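Local coordinates for suppressor protein STP22 of temperature-sensitive alpha-factor receptor and arginine permease (Saccharomyces cerevisiae, PDB 3R3Q) that forms the Vps23 subunit of ESCRT-I, whose N-terminal ubiquitin E2 variant domain probably helps recruit the complex to endosomes through ESCRT-0 for cargo sorting, at residues A[95-100]-A[134-139]; A[48-53]-A[66-71]; A[25-30]-A[87-92]; A[42-47]-A[146-151]. The protein carries 1 engineered substitution. All blocks are in the same frame, centred on the assembly; numbering follows the deposited sequence.

Contact 1. Residues A[95-100]-A[134-139]; sequences VKPPFI and HAWDPA. Engineered in segment 134-139: Ala135 (natural residue Cys).
Pro97 packs on the indole of Trp136, and this CH-pi contact is the main one. Pro97 CB stands over one face of the indole, 3.7 Å from the centroid of the six-membered ring and only 16° off its normal. The same CB is equally close to CD2 and CE2 of Trp136, at 3.6 Å, so it sits above the bond that the two rings of the indole share. Pro97 CD follows on over the smaller ring, 3.9 Å from Trp136 CD1. With CG anti to the backbone N and beside the carbonyl carbon (chi1 -175°), the indole is set against Pro97.

The remaining apolar contacts are looser. Pro98 CD approaches Trp136 CH2 obliquely at 4.2 Å, while Val146 of helix 143-152 touches both residues. The consecutive prolines of 95-100 and the Trp-Asp-Pro sequence of 134-139 are consistent with the Pro-Pro and Trp-x-Pro elements known from the E2-like (UBC) fold to which UEV domains belong.

Polar atoms contribute no hydrogen bond between the segments. Val95 O lies near the indole plane at its edge, 3.7 Å from Trp136 CD1, yet the indole N-H is spent on Pro94 O, just before Val95. Pro138 packs against the backbone at the same end, its CG 3.8 Å from Val95 CA.

Contact 2. Residues A[48-53]-A[66-71]; sequences RPRTRV and SIYGTI
Tyr68 is held between two arginines of the neighbouring strand, Arg50 over one face of its ring and Arg48 over the other. The Arg50 guanidinium lies flat on the phenol, centres 4.0 Å apart and planes only 13° from parallel, with CZ close to the ring normal: a stacked cation-pi pair. Arg48 meets the opposite face differently, through aliphatic CG, 3.8 Å from the ring centroid, while its guanidinium plane is turned 75° from the ring. Tyr68 CG lies between the backbone N and the carbonyl carbon (chi1 73°), which puts the ring between the two arginines.

This sandwich and the backbone are the tight part. Arg48 pairs with Tyr68 and Arg50 with Ser66 in hydrogen-bonded antiparallel pairs; Arg50 O receives Ser66 N at 2.8 Å. Between them Pro49 and Ile67 form a non-hydrogen-bonded pair, their CA atoms 4.4 Å apart, and point their side chains to the face covered by helices 13-23 and 30-43.

The loose side begins beyond the ring. Arg48, though its CG is laid on Tyr68, is exposed overall, and a water accepts from Arg50 NE at 3.0 Å and donates to Ser66 OG at 2.7 Å. Ser66 OG also bonds to Met87 O of the next strand. Strands 47-55 and 61-72 follow each other in the chain and pair antiparallel, which makes them a beta hairpin, the first two strands of the UEV-domain sheet.

Contact 3. Residues A[25-30]-A[87-92]; sequences PIYNDG and MWVPSM. With ZN (zinc ion), chain I.
The Tyr27 ring is met at its edge by the backbone of 87-92 and on one face by its own neighbour, Ile26, whose CG2 sits offset toward the rim. At the edge, Pro90 O lies near the ring plane, 3.1 Å from Tyr27 CE1. The hydroxyl completes this edge: Tyr27 OH donates to Val89 O over a short 2.6 Å, tilted 27° from the carbonyl plane, and it is also bonded to Leu65 N. On the side of the ring away from Ile26, Val89 CG1 comes within 3.8 Å of Tyr27 CE1. Since the one hydroxyl oxygen serves both Val89 and Leu65, a phenylalanine here would probably leave the carbonyl of the one and the amide of the other without their shared mate.

These bonds fasten the loop between helices 13-23 and 30-43 of the UEV domain to the chain leaving strand 82-88. Asp29 is the N-cap of helix 30-43; its OD1 caps the helix while OD2 binds a zinc ion at 2.0 Å, a site shared with Thr32.

Next to the cap, Asn28 N donates to Ser91 O at 3.0 Å. A water donates to the same carbonyl and accepts from Asp29 N, so two donors grip Ser91 O. Met92, bent at chi2 and chi3 (-66° and -62°), curls back until its SD lies 3.5 Å from Asn28 ND2, and a second water bridges that amide to Met92 O.

Contact 4. Residues A[42-47]-A[146-151]; sequences DNFHSL and VVQELM
Phe44 projects from the end of helix 30-43 and fits its ring among Val147 and Met151, one turn apart on helix 143-152, and Gln148 beside the first. Val147 CG1 is the bump beneath the ring: it lies over one face, 3.9 Å from the centroid and 19° off the normal, a CH-pi contact shifted toward the rim at CZ and CE1. Gln148 CG borders the ring edge, 4.3 Å from Phe44 CZ. Met151 closes the hollow from another side, its SD 3.8 Å from Phe44 CE2 in an oblique Met-aromatic contact, with the chain bent at chi3 (66°).

Val147 is forked, and its second branch, CG2, faces Leu47 CD1 more loosely at 4.5 Å. Phe44 and Leu47 can both address this valine because they are the ends of a type I beta turn, closed by Leu47 N bonding to Phe44 O at 3.0 Å. Replacing Phe44 by an alanine is likely to open a gap over Val147 CG1 and leave the Met151 sulfur without its aromatic partner.

Val147 also touches Leu40 and Ile71. No hydrogen bond crosses the contact, so the turn between helix 30-43 and strand 47-55 is joined to helix 143-152 by apolar fit and dispersion.

In the fold
Three of the contacts share one antiparallel sheet. Contact 2 holds its first two strands, and Ile67 O bonds Met87 N at 2.8 Å to reach contact 3; from there Trp88 N bonds Phe99 O, also at 2.8 Å, leading to contact 1. Helix 143-152 lays contact 4 against this sheet: Val146 CG1 is 3.9 Å from Ile100 CG1 and Leu150 CG 3.4 Å from Ile71 CD1, while Val146 CG2, 3.7 Å from Trp136 CZ3, links it to contact 1. Contacts 1 and 2 do not touch, their centres being about 18 Å apart. A zinc ion is bound in contact 3 by Asp29, with Thr32; the Val95 side chain comes within about 8 Å of it.

Contact 1. Residues A[95-100]-A[134-139]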
# COMPACT_ATOMS: atom_id res chain seq x y z
N VAL A 95 -7.90 6.15 11.56
CA VAL A 95 -9.26 6.61 11.28
C VAL A 95 -9.47 6.70 9.78
O VAL A 95 -10.53 6.34 9.26
CB VAL A 95 -9.53 7.97 11.94
CG1 VAL A 95 -10.92 8.47 11.58
CG2 VAL A 95 -9.39 7.84 13.45
N LYS A 96 -8.45 7.19 9.08
CA LYS A 96 -8.44 7.17 7.63
C LYS A 96 -7.48 6.09 7.16
O LYS A 96 -6.39 5.95 7.70
CB LYS A 96 -7.98 8.52 7.10
CG LYS A 96 -8.93 9.66 7.48
CD LYS A 96 -8.64 10.93 6.69
CE LYS A 96 -9.62 12.03 7.05
NZ LYS A 96 -9.41 13.25 6.23
N PRO A 97 -7.87 5.33 6.13
CA PRO A 97 -7.04 4.24 5.64
C PRO A 97 -5.92 4.75 4.73
O PRO A 97 -5.98 5.90 4.26
CB PRO A 97 -8.02 3.41 4.81
CG PRO A 97 -8.97 4.42 4.28
CD PRO A 97 -9.15 5.42 5.40
N PRO A 98 -4.93 3.91 4.46
CA PRO A 98 -3.87 4.28 3.51
C PRO A 98 -4.41 4.49 2.10
O PRO A 98 -5.42 3.88 1.72
CB PRO A 98 -2.95 3.06 3.52
CG PRO A 98 -3.87 1.92 3.87
CD PRO A 98 -4.78 2.52 4.91
N PHE A 99 -3.75 5.38 1.36
CA PHE A 99 -3.91 5.50 -0.09
C PHE A 99 -2.97 4.49 -0.74
O PHE A 99 -1.83 4.36 -0.31
CB PHE A 99 -3.44 6.87 -0.59
CG PHE A 99 -4.18 8.04 -0.03
CD1 PHE A 99 -5.42 8.41 -0.54
CD2 PHE A 99 -3.61 8.82 0.96
CE1 PHE A 99 -6.08 9.51 -0.04
CE2 PHE A 99 -4.27 9.93 1.46
CZ PHE A 99 -5.51 10.28 0.96
N ILE A 100 -3.44 3.80 -1.77
CA ILE A 100 -2.63 2.81 -2.47
C ILE A 100 -2.63 3.12 -3.95
O ILE A 100 -3.69 3.32 -4.53
CB ILE A 100 -3.24 1.41 -2.31
CG1 ILE A 100 -3.46 1.09 -0.83
CG2 ILE A 100 -2.35 0.37 -2.96
CD1 ILE A 100 -2.18 1.01 -0.06
N HIS A 134 -13.90 0.21 1.56
CA HIS A 134 -15.32 0.54 1.62
C HIS A 134 -16.01 -0.08 2.83
O HIS A 134 -17.22 0.06 3.01
CB HIS A 134 -16.05 0.11 0.36
CG HIS A 134 -15.50 0.74 -0.88
ND1 HIS A 134 -15.22 0.03 -2.02
CD2 HIS A 134 -15.16 2.02 -1.13
CE1 HIS A 134 -14.74 0.85 -2.94
NE2 HIS A 134 -14.68 2.06 -2.42
N ALA A 135 -15.23 -0.80 3.62
CA ALA A 135 -15.71 -1.39 4.86
C ALA A 135 -14.69 -1.12 5.95
O ALA A 135 -14.55 -1.89 6.88
CB ALA A 135 -15.92 -2.88 4.68
N TRP A 136 -13.97 -0.01 5.82
CA TRP A 136 -12.87 0.30 6.72
C TRP A 136 -13.33 0.42 8.17
O TRP A 136 -14.26 1.16 8.47
CB TRP A 136 -12.18 1.59 6.26
CG TRP A 136 -10.97 1.90 7.04
CD1 TRP A 136 -10.81 2.94 7.92
CD2 TRP A 136 -9.75 1.17 7.05
NE1 TRP A 136 -9.55 2.90 8.46
CE2 TRP A 136 -8.88 1.82 7.94
CE3 TRP A 136 -9.30 0.03 6.38
CZ2 TRP A 136 -7.58 1.37 8.19
CZ3 TRP A 136 -8.01 -0.41 6.61
CH2 TRP A 136 -7.16 0.26 7.51
N ASP A 137 -12.64 -0.30 9.05
CA ASP A 137 -13.01 -0.34 10.46
C ASP A 137 -11.72 -0.02 11.24
O ASP A 137 -10.93 -0.92 11.54
CB ASP A 137 -13.53 -1.74 10.77
CG ASP A 137 -14.23 -1.82 12.10
OD1 ASP A 137 -14.41 -0.79 12.78
OD2 ASP A 137 -14.59 -2.96 12.46
N PRO A 138 -11.49 1.27 11.52
CA PRO A 138 -10.22 1.76 12.07
C PRO A 138 -9.66 0.93 13.23
O PRO A 138 -8.47 0.60 13.22
CB PRO A 138 -10.57 3.16 12.56
CG PRO A 138 -11.58 3.63 11.56
CD PRO A 138 -12.39 2.39 11.18
N ALA A 139 -10.49 0.61 14.21
CA ALA A 139 -9.99 -0.05 15.40
C ALA A 139 -9.50 -1.47 15.12
O ALA A 139 -8.60 -1.97 15.79
CB ALA A 139 -11.08 -0.07 16.47

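Contact 2. Residues A[48-53]-A[66-71]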
# COMPACT_ATOMS: atom_id res chain seq x y z
N ARG A 48 9.47 -0.80 1.55
CA ARG A 48 10.40 0.02 2.33
C ARG A 48 9.82 1.42 2.52
O ARG A 48 8.95 1.84 1.74
CB ARG A 48 11.76 0.09 1.64
CG ARG A 48 11.68 0.31 0.17
CD ARG A 48 13.05 0.06 -0.47
NE ARG A 48 12.93 0.18 -1.91
CZ ARG A 48 12.55 -0.82 -2.70
NH1 ARG A 48 12.46 -0.61 -4.01
NH2 ARG A 48 12.28 -2.01 -2.19
N PRO A 49 10.27 2.13 3.56
CA PRO A 49 9.66 3.43 3.89
C PRO A 49 10.44 4.63 3.35
O PRO A 49 11.66 4.57 3.14
CB PRO A 49 9.71 3.45 5.42
CG PRO A 49 11.00 2.72 5.73
CD PRO A 49 11.17 1.67 4.63
N ARG A 50 9.71 5.73 3.14
CA ARG A 50 10.34 7.02 2.86
C ARG A 50 9.36 8.12 3.25
O ARG A 50 8.19 7.84 3.53
CB ARG A 50 10.73 7.13 1.38
CG ARG A 50 9.55 7.11 0.42
CD ARG A 50 10.07 7.11 -1.01
NE ARG A 50 8.98 7.01 -1.98
CZ ARG A 50 9.17 6.72 -3.26
NH1 ARG A 50 10.39 6.49 -3.72
NH2 ARG A 50 8.13 6.64 -4.08
N THR A 51 9.82 9.36 3.29
CA THR A 51 8.90 10.48 3.50
C THR A 51 8.84 11.30 2.23
O THR A 51 9.85 11.49 1.55
CB THR A 51 9.33 11.37 4.67
OG1 THR A 51 10.75 11.56 4.61
CG2 THR A 51 8.95 10.73 6.01
N ARG A 52 7.64 11.79 1.93
CA ARG A 52 7.41 12.55 0.72
C ARG A 52 6.35 13.59 0.97
O ARG A 52 5.45 13.38 1.78
CB ARG A 52 6.90 11.63 -0.39
CG ARG A 52 7.95 10.71 -0.99
CD ARG A 52 8.94 11.53 -1.80
NE ARG A 52 9.93 10.74 -2.54
CZ ARG A 52 11.09 10.33 -2.03
NH1 ARG A 52 11.95 9.66 -2.80
NH2 ARG A 52 11.40 10.59 -0.77
N VAL A 53 6.43 14.71 0.25
CA VAL A 53 5.37 15.69 0.30
C VAL A 53 4.23 15.28 -0.63
O VAL A 53 4.41 15.18 -1.85
CB VAL A 53 5.88 17.09 -0.08
CG1 VAL A 53 4.75 18.11 0.02
CG2 VAL A 53 7.01 17.51 0.84
N SER A 66 5.43 7.33 3.37
CA SER A 66 5.03 6.52 2.24
C SER A 66 5.79 5.18 2.31
O SER A 66 6.94 5.13 2.72
CB SER A 66 5.33 7.25 0.93
OG SER A 66 5.00 6.45 -0.20
N ILE A 67 5.12 4.10 1.93
CA ILE A 67 5.75 2.79 1.91
C ILE A 67 5.63 2.26 0.50
O ILE A 67 4.54 2.25 -0.07
CB ILE A 67 5.09 1.85 2.92
CG1 ILE A 67 5.42 2.32 4.34
CG2 ILE A 67 5.58 0.40 2.73
CD1 ILE A 67 4.56 1.68 5.41
N TYR A 68 6.76 1.88 -0.09
CA TYR A 68 6.77 1.57 -1.51
C TYR A 68 7.57 0.30 -1.77
O TYR A 68 8.33 -0.16 -0.93
CB TYR A 68 7.32 2.77 -2.31
CG TYR A 68 8.81 2.95 -2.17
CD1 TYR A 68 9.67 2.57 -3.19
CD2 TYR A 68 9.37 3.45 -0.99
CE1 TYR A 68 11.04 2.70 -3.07
CE2 TYR A 68 10.75 3.59 -0.86
CZ TYR A 68 11.57 3.21 -1.91
OH TYR A 68 12.93 3.34 -1.78
N GLY A 69 7.40 -0.27 -2.96
CA GLY A 69 8.12 -1.48 -3.31
C GLY A 69 7.26 -2.30 -4.23
O GLY A 69 6.63 -1.75 -5.14
N THR A 70 7.21 -3.60 -3.99
CA THR A 70 6.43 -4.48 -4.86
C THR A 70 5.58 -5.44 -4.03
O THR A 70 5.89 -5.72 -2.87
CB THR A 70 7.34 -5.34 -5.76
OG1 THR A 70 8.18 -6.16 -4.93
CG2 THR A 70 8.22 -4.46 -6.65
N ILE A 71 4.51 -5.93 -4.63
CA ILE A 71 3.71 -6.98 -4.02
C ILE A 71 3.61 -8.15 -4.98
O ILE A 71 3.70 -7.98 -6.19
CB ILE A 71 2.32 -6.49 -3.64
CG1 ILE A 71 1.59 -5.99 -4.88
CG2 ILE A 71 2.42 -5.40 -2.56
CD1 ILE A 71 0.09 -5.93 -4.74
O HOH W 1 6.15 7.86 -2.21

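Contact 3. Residues A[25-30]-A[87-92]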
# COMPACT_ATOMS: atom_id res chain seq x y z
N PRO A 25 5.91 14.08 14.64
CA PRO A 25 5.34 15.41 14.37
C PRO A 25 4.19 15.39 13.36
O PRO A 25 3.45 16.37 13.27
CB PRO A 25 6.53 16.19 13.78
CG PRO A 25 7.74 15.39 14.11
CD PRO A 25 7.29 13.97 14.13
N ILE A 26 4.05 14.29 12.62
CA ILE A 26 3.12 14.24 11.50
C ILE A 26 1.77 13.63 11.87
O ILE A 26 0.72 14.15 11.47
CB ILE A 26 3.68 13.42 10.31
CG1 ILE A 26 4.93 14.08 9.72
CG2 ILE A 26 2.62 13.23 9.22
CD1 ILE A 26 5.63 13.21 8.69
N TYR A 27 1.80 12.55 12.65
CA TYR A 27 0.64 11.69 12.85
C TYR A 27 -0.15 11.97 14.13
O TYR A 27 0.42 12.07 15.21
CB TYR A 27 1.05 10.20 12.75
CG TYR A 27 1.39 9.90 11.31
CD1 TYR A 27 0.41 9.50 10.42
CD2 TYR A 27 2.68 10.12 10.83
CE1 TYR A 27 0.70 9.28 9.09
CE2 TYR A 27 2.98 9.92 9.49
CZ TYR A 27 1.98 9.51 8.62
OH TYR A 27 2.26 9.31 7.29
N ASN A 28 -1.46 12.07 13.99
CA ASN A 28 -2.35 12.23 15.14
C ASN A 28 -2.17 11.08 16.13
O ASN A 28 -2.19 11.29 17.34
CB ASN A 28 -3.79 12.29 14.64
CG ASN A 28 -4.77 12.73 15.71
OD1 ASN A 28 -4.47 13.61 16.51
ND2 ASN A 28 -5.96 12.13 15.71
N ASP A 29 -1.99 9.87 15.61
CA ASP A 29 -1.78 8.68 16.43
C ASP A 29 -0.44 8.07 16.06
O ASP A 29 -0.37 7.16 15.23
CB ASP A 29 -2.92 7.69 16.20
CG ASP A 29 -2.89 6.51 17.14
OD1 ASP A 29 -1.86 6.28 17.82
OD2 ASP A 29 -3.92 5.80 17.17
N GLY A 30 0.62 8.60 16.65
CA GLY A 30 1.96 8.18 16.29
C GLY A 30 2.27 6.76 16.69
O GLY A 30 3.00 6.06 15.98
N MET A 87 2.23 3.18 -1.27
CA MET A 87 1.21 3.45 -0.26
C MET A 87 1.54 4.77 0.44
O MET A 87 2.72 5.09 0.65
CB MET A 87 1.19 2.31 0.78
CG MET A 87 0.40 2.58 2.09
SD MET A 87 0.57 1.27 3.35
CE MET A 87 -0.42 -0.01 2.60
N TRP A 88 0.51 5.51 0.81
CA TRP A 88 0.67 6.72 1.60
C TRP A 88 -0.16 6.58 2.86
O TRP A 88 -1.33 6.22 2.78
CB TRP A 88 0.15 7.92 0.82
CG TRP A 88 0.89 8.21 -0.43
CD1 TRP A 88 0.72 7.60 -1.65
CD2 TRP A 88 1.89 9.21 -0.62
NE1 TRP A 88 1.57 8.16 -2.58
CE2 TRP A 88 2.30 9.15 -1.96
CE3 TRP A 88 2.49 10.15 0.23
CZ2 TRP A 88 3.27 10.00 -2.49
CZ3 TRP A 88 3.45 11.00 -0.29
CH2 TRP A 88 3.83 10.92 -1.64
N VAL A 89 0.44 6.86 4.01
CA VAL A 89 -0.28 6.76 5.27
C VAL A 89 -0.78 8.16 5.67
O VAL A 89 0.02 9.05 5.94
CB VAL A 89 0.60 6.16 6.37
CG1 VAL A 89 -0.23 5.88 7.62
CG2 VAL A 89 1.26 4.87 5.88
N PRO A 90 -2.10 8.36 5.69
CA PRO A 90 -2.62 9.69 6.03
C PRO A 90 -2.40 10.05 7.50
O PRO A 90 -2.31 9.18 8.38
CB PRO A 90 -4.12 9.57 5.72
CG PRO A 90 -4.42 8.12 6.00
CD PRO A 90 -3.19 7.38 5.47
N SER A 91 -2.36 11.35 7.78
CA SER A 91 -2.03 11.81 9.11
C SER A 91 -3.04 11.38 10.18
O SER A 91 -2.71 11.32 11.36
CB SER A 91 -1.83 13.34 9.12
OG SER A 91 -3.00 14.00 8.67
N MET A 92 -4.26 11.05 9.76
CA MET A 92 -5.29 10.58 10.68
C MET A 92 -5.38 9.06 10.80
O MET A 92 -6.32 8.55 11.41
CB MET A 92 -6.66 11.14 10.31
CG MET A 92 -6.81 12.62 10.65
SD MET A 92 -6.76 12.92 12.43
CE MET A 92 -8.20 12.00 12.97
ZN ZN I . -3.82 4.29 18.42
O HOH W 2 -5.91 9.11 14.50
O HOH W 3 -2.12 9.09 12.90

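Contact 4. Residues A[42-47]-A[146-151]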
# COMPACT_ATOMS: atom_id res chain seq x y z
N ASP A 42 8.01 -5.52 8.42
CA ASP A 42 8.48 -6.82 8.88
C ASP A 42 7.87 -7.99 8.12
O ASP A 42 8.51 -9.01 7.92
CB ASP A 42 8.17 -6.99 10.37
CG ASP A 42 9.37 -6.78 11.23
OD1 ASP A 42 10.36 -6.20 10.73
OD2 ASP A 42 9.32 -7.19 12.41
N ASN A 43 6.62 -7.85 7.71
CA ASN A 43 5.95 -8.95 7.05
C ASN A 43 6.14 -8.97 5.55
O ASN A 43 6.00 -10.01 4.92
CB ASN A 43 4.47 -8.97 7.42
CG ASN A 43 4.24 -9.44 8.85
OD1 ASN A 43 3.87 -8.65 9.72
ND2 ASN A 43 4.49 -10.72 9.10
N PHE A 44 6.48 -7.81 4.99
CA PHE A 44 6.71 -7.68 3.55
C PHE A 44 8.07 -7.03 3.27
O PHE A 44 8.20 -5.81 3.20
CB PHE A 44 5.60 -6.85 2.91
CG PHE A 44 4.25 -7.47 3.02
CD1 PHE A 44 3.31 -6.97 3.90
CD2 PHE A 44 3.91 -8.56 2.24
CE1 PHE A 44 2.06 -7.54 4.00
CE2 PHE A 44 2.66 -9.14 2.33
CZ PHE A 44 1.73 -8.63 3.22
N HIS A 45 9.09 -7.87 3.12
CA HIS A 45 10.45 -7.39 2.94
C HIS A 45 10.66 -6.67 1.61
O HIS A 45 11.69 -6.02 1.41
CB HIS A 45 11.44 -8.54 3.07
CG HIS A 45 11.42 -9.19 4.42
ND1 HIS A 45 11.75 -10.52 4.62
CD2 HIS A 45 11.08 -8.71 5.64
CE1 HIS A 45 11.64 -10.81 5.90
NE2 HIS A 45 11.23 -9.73 6.54
N SER A 46 9.68 -6.77 0.71
CA SER A 46 9.75 -6.11 -0.59
C SER A 46 9.22 -4.67 -0.51
O SER A 46 9.11 -3.99 -1.53
CB SER A 46 8.94 -6.88 -1.62
OG SER A 46 7.59 -6.99 -1.21
N LEU A 47 8.88 -4.23 0.70
CA LEU A 47 8.38 -2.88 0.92
C LEU A 47 9.39 -2.11 1.76
O LEU A 47 10.10 -2.70 2.58
CB LEU A 47 7.01 -2.92 1.62
CG LEU A 47 5.86 -3.48 0.79
CD1 LEU A 47 4.57 -3.52 1.61
CD2 LEU A 47 5.63 -2.70 -0.49
N VAL A 146 -4.60 -4.42 4.36
CA VAL A 146 -4.81 -3.74 3.09
C VAL A 146 -3.94 -4.39 2.01
O VAL A 146 -4.41 -4.66 0.90
CB VAL A 146 -4.54 -2.22 3.19
CG1 VAL A 146 -4.66 -1.58 1.82
CG2 VAL A 146 -5.53 -1.55 4.16
N VAL A 147 -2.67 -4.64 2.33
CA VAL A 147 -1.78 -5.27 1.36
C VAL A 147 -2.19 -6.72 1.06
O VAL A 147 -2.14 -7.15 -0.09
CB VAL A 147 -0.32 -5.17 1.82
CG1 VAL A 147 0.57 -5.97 0.90
CG2 VAL A 147 0.09 -3.70 1.86
N GLN A 148 -2.61 -7.47 2.08
CA GLN A 148 -3.12 -8.82 1.84
C GLN A 148 -4.33 -8.79 0.91
O GLN A 148 -4.45 -9.62 0.01
CB GLN A 148 -3.49 -9.51 3.16
CG GLN A 148 -2.28 -9.80 4.04
CD GLN A 148 -2.65 -10.31 5.42
OE1 GLN A 148 -3.65 -9.91 6.00
NE2 GLN A 148 -1.81 -11.19 5.96
N GLU A 149 -5.23 -7.83 1.11
CA GLU A 149 -6.37 -7.76 0.21
C GLU A 149 -5.94 -7.42 -1.21
O GLU A 149 -6.44 -8.00 -2.17
CB GLU A 149 -7.42 -6.77 0.69
CG GLU A 149 -8.62 -6.74 -0.25
CD GLU A 149 -9.86 -6.25 0.42
OE1 GLU A 149 -10.41 -5.24 -0.04
OE2 GLU A 149 -10.27 -6.86 1.43
N LEU A 150 -5.01 -6.48 -1.34
CA LEU A 150 -4.50 -6.09 -2.65
C LEU A 150 -3.97 -7.30 -3.39
O LEU A 150 -4.26 -7.51 -4.57
CB LEU A 150 -3.41 -5.04 -2.49
CG LEU A 150 -2.82 -4.47 -3.78
CD1 LEU A 150 -3.91 -3.90 -4.65
CD2 LEU A 150 -1.78 -3.41 -3.44
N MET A 151 -3.19 -8.12 -2.69
CA MET A 151 -2.65 -9.33 -3.29
C MET A 151 -3.75 -10.26 -3.77
O MET A 151 -3.61 -10.90 -4.83
CB MET A 151 -1.76 -10.06 -2.30
CG MET A 151 -0.45 -9.34 -2.04
SD MET A 151 0.39 -10.00 -0.59
CE MET A 151 0.78 -11.64 -1.13